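Local coordinates for amidohydrolase (PDB 2I5G), which probably hydrolyses dipeptides as a metal-dependent enzyme of the membrane dipeptidase (peptidase M19) family, built on a TIM-barrel fold, at residues 206-214 with 228-239. The protein carries 2 engineered substitutions. Numbering follows the deposited sequence.
Sequences GFVGVTMFA and YAEAIEYVMNIV
Tyr-228 reaches from the helix to the strand to donate its hydroxyl hydrogen to the carbonyl oxygen of Val-210, with OH to O at 2.9 Å. The donor lies 38° out of the carbonyl plane, and the bond ties the helix side chain to the strand backbone. CG anti to the backbone N (chi1 -177°) carries the phenol there; the carbonyl oxygens of Thr-211 and Val-210 lie at the ring edge, near its plane. CB of selenomethionine Met-212 sits over one face, toward the rim, 3.6 Å from the Tyr-228 centroid (CH-pi), while SE makes an oblique Met-aromatic approach. Ile-232, one helical turn on, covers the opposite face with CD1.

Farther along the helix the contacts are aliphatic. Val-210 rests its CB on CG1 of Ile-232 at 3.8 Å, while its CG2 meets Val-235 CG2 tip to tip at 3.9 Å. Val-208 divides its branches, CG1 against Val-235 and CG2 against Val-239.

Strand and helix run nearly antiparallel (167°), their axes approaching to 9.2 Å, and open the beta-alpha-beta unit completed by strand 244-246, consistent with a TIM barrel. Strand 207-210 lies between parallel strands 177-181 and 244-246; Ile-232 also touches the latter, Val-208 packs on helix 195-203, and Tyr-228 on helix 291-299.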
# COMPACT_ATOMS: atom_id res chain seq x y z
N GLY A 206 8.98 16.98 19.10
CA GLY A 206 8.51 17.24 17.75
C GLY A 206 8.47 18.70 17.34
O GLY A 206 8.74 19.60 18.14
N PHE A 207 8.12 18.93 16.08
CA PHE A 207 8.05 20.28 15.53
C PHE A 207 6.71 20.46 14.84
O PHE A 207 6.11 19.49 14.38
CB PHE A 207 9.19 20.48 14.52
CG PHE A 207 9.33 21.89 14.05
CD1 PHE A 207 9.87 22.87 14.88
CD2 PHE A 207 8.90 22.26 12.78
CE1 PHE A 207 9.97 24.19 14.46
CE2 PHE A 207 9.00 23.57 12.35
CZ PHE A 207 9.53 24.54 13.18
N VAL A 208 6.23 21.70 14.77
CA VAL A 208 4.95 21.97 14.13
C VAL A 208 4.94 23.23 13.28
O VAL A 208 5.12 24.33 13.80
CB VAL A 208 3.81 22.12 15.16
CG1 VAL A 208 2.52 22.54 14.45
CG2 VAL A 208 3.63 20.81 15.92
N GLY A 209 4.73 23.07 11.98
CA GLY A 209 4.67 24.21 11.09
C GLY A 209 3.20 24.54 10.86
O GLY A 209 2.44 23.69 10.36
N VAL A 210 2.78 25.74 11.23
CA VAL A 210 1.39 26.16 11.07
C VAL A 210 1.14 26.61 9.64
O VAL A 210 1.92 27.37 9.08
CB VAL A 210 1.03 27.30 12.03
CG1 VAL A 210 -0.45 27.59 11.96
CG2 VAL A 210 1.43 26.93 13.45
N THR A 211 0.04 26.14 9.07
CA THR A 211 -0.33 26.47 7.69
C THR A 211 -1.44 27.52 7.64
O THR A 211 -1.99 27.91 8.67
CB THR A 211 -0.80 25.22 6.93
OG1 THR A 211 -0.93 25.54 5.54
CG2 THR A 211 -2.15 24.73 7.46
N MSE A 212 -1.78 27.96 6.43
CA MSE A 212 -2.81 28.97 6.22
C MSE A 212 -3.84 28.60 5.15
O MSE A 212 -4.51 29.47 4.61
CB MSE A 212 -2.15 30.29 5.84
CG MSE A 212 -1.26 30.18 4.62
SE MSE A 212 -0.65 31.88 3.95
CE MSE A 212 1.06 31.97 4.83
N PHE A 213 -3.97 27.31 4.86
CA PHE A 213 -4.92 26.88 3.84
C PHE A 213 -6.36 27.24 4.20
O PHE A 213 -6.90 26.75 5.20
CB PHE A 213 -4.81 25.38 3.61
CG PHE A 213 -5.26 24.96 2.26
CD1 PHE A 213 -4.58 25.41 1.13
CD2 PHE A 213 -6.36 24.13 2.10
CE1 PHE A 213 -4.99 25.03 -0.15
CE2 PHE A 213 -6.78 23.74 0.83
CZ PHE A 213 -6.10 24.20 -0.30
N ALA A 214 -6.97 28.09 3.38
CA ALA A 214 -8.34 28.56 3.59
C ALA A 214 -9.30 27.53 4.17
O ALA A 214 -9.83 27.72 5.27
CB ALA A 214 -8.90 29.11 2.28
N TYR A 228 -4.35 34.28 10.73
CA TYR A 228 -3.27 33.32 10.61
C TYR A 228 -2.38 33.44 11.85
O TYR A 228 -2.04 32.44 12.48
CB TYR A 228 -2.48 33.62 9.33
CG TYR A 228 -1.36 32.66 9.01
CD1 TYR A 228 -1.45 31.30 9.32
CD2 TYR A 228 -0.22 33.11 8.32
CE1 TYR A 228 -0.44 30.41 8.94
CE2 TYR A 228 0.78 32.23 7.94
CZ TYR A 228 0.67 30.88 8.25
OH TYR A 228 1.64 30.00 7.83
N ALA A 229 -2.02 34.67 12.21
CA ALA A 229 -1.20 34.89 13.39
C ALA A 229 -1.95 34.31 14.59
O ALA A 229 -1.34 33.74 15.50
CB ALA A 229 -0.96 36.37 13.60
N GLU A 230 -3.27 34.47 14.60
CA GLU A 230 -4.09 33.96 15.68
C GLU A 230 -3.88 32.46 15.85
O GLU A 230 -3.68 31.97 16.96
CB GLU A 230 -5.57 34.24 15.39
CG GLU A 230 -6.54 33.55 16.34
CD GLU A 230 -8.00 33.85 16.02
OE1 GLU A 230 -8.89 33.23 16.65
OE2 GLU A 230 -8.26 34.70 15.14
N ALA A 231 -3.92 31.74 14.74
CA ALA A 231 -3.73 30.30 14.78
C ALA A 231 -2.30 29.96 15.18
O ALA A 231 -2.06 29.00 15.90
CB ALA A 231 -4.07 29.68 13.42
N ILE A 232 -1.35 30.77 14.72
CA ILE A 232 0.06 30.54 15.05
C ILE A 232 0.31 30.76 16.53
O ILE A 232 1.20 30.13 17.12
CB ILE A 232 0.98 31.46 14.21
CG1 ILE A 232 0.95 31.00 12.75
CG2 ILE A 232 2.41 31.42 14.75
CD1 ILE A 232 1.79 31.82 11.84
N GLU A 233 -0.46 31.65 17.14
CA GLU A 233 -0.30 31.92 18.56
C GLU A 233 -1.01 30.84 19.38
O GLU A 233 -0.54 30.47 20.46
CB GLU A 233 -0.85 33.32 18.87
CG GLU A 233 -0.15 34.40 18.05
CD GLU A 233 -0.83 35.76 18.11
OE1 GLU A 233 -2.07 35.83 17.97
OE2 GLU A 233 -0.12 36.78 18.27
N TYR A 234 -2.12 30.32 18.86
CA TYR A 234 -2.87 29.27 19.53
C TYR A 234 -1.97 28.06 19.65
O TYR A 234 -1.88 27.44 20.71
CB TYR A 234 -4.12 28.90 18.72
CG TYR A 234 -4.97 27.79 19.31
CD1 TYR A 234 -5.99 28.07 20.22
CD2 TYR A 234 -4.76 26.46 18.96
CE1 TYR A 234 -6.78 27.04 20.76
CE2 TYR A 234 -5.54 25.43 19.49
CZ TYR A 234 -6.55 25.73 20.39
OH TYR A 234 -7.33 24.70 20.91
N VAL A 235 -1.29 27.72 18.56
CA VAL A 235 -0.41 26.56 18.53
C VAL A 235 0.81 26.76 19.41
O VAL A 235 1.22 25.84 20.12
CB VAL A 235 0.08 26.24 17.07
CG1 VAL A 235 1.16 25.16 17.10
CG2 VAL A 235 -1.09 25.77 16.22
N MSE A 236 1.38 27.95 19.37
CA MSE A 236 2.55 28.22 20.19
C MSE A 236 2.19 28.17 21.67
O MSE A 236 3.06 27.99 22.52
CB MSE A 236 3.14 29.59 19.85
CG MSE A 236 4.42 29.89 20.59
SE MSE A 236 5.29 31.51 20.02
CE MSE A 236 4.28 32.75 21.11
N ASN A 237 0.91 28.33 21.97
CA ASN A 237 0.44 28.29 23.35
C ASN A 237 0.53 26.87 23.91
O ASN A 237 0.59 26.68 25.13
CB ASN A 237 -1.00 28.80 23.43
CG ASN A 237 -1.62 28.56 24.80
OD1 ASN A 237 -1.12 29.04 25.82
ND2 ASN A 237 -2.73 27.83 24.83
N ILE A 238 0.52 25.87 23.03
CA ILE A 238 0.59 24.46 23.43
C ILE A 238 1.98 23.89 23.18
O ILE A 238 2.58 23.26 24.04
CB ILE A 238 -0.42 23.61 22.63
CG1 ILE A 238 -1.84 24.15 22.86
CG2 ILE A 238 -0.33 22.15 23.04
CD1 ILE A 238 -2.86 23.55 21.93
N VAL A 239 2.47 24.12 21.97
CA VAL A 239 3.77 23.65 21.51
C VAL A 239 5.00 24.33 22.14
O VAL A 239 6.00 23.68 22.43
CB VAL A 239 3.86 23.79 19.95
CG1 VAL A 239 5.30 23.64 19.48
CG2 VAL A 239 2.97 22.76 19.29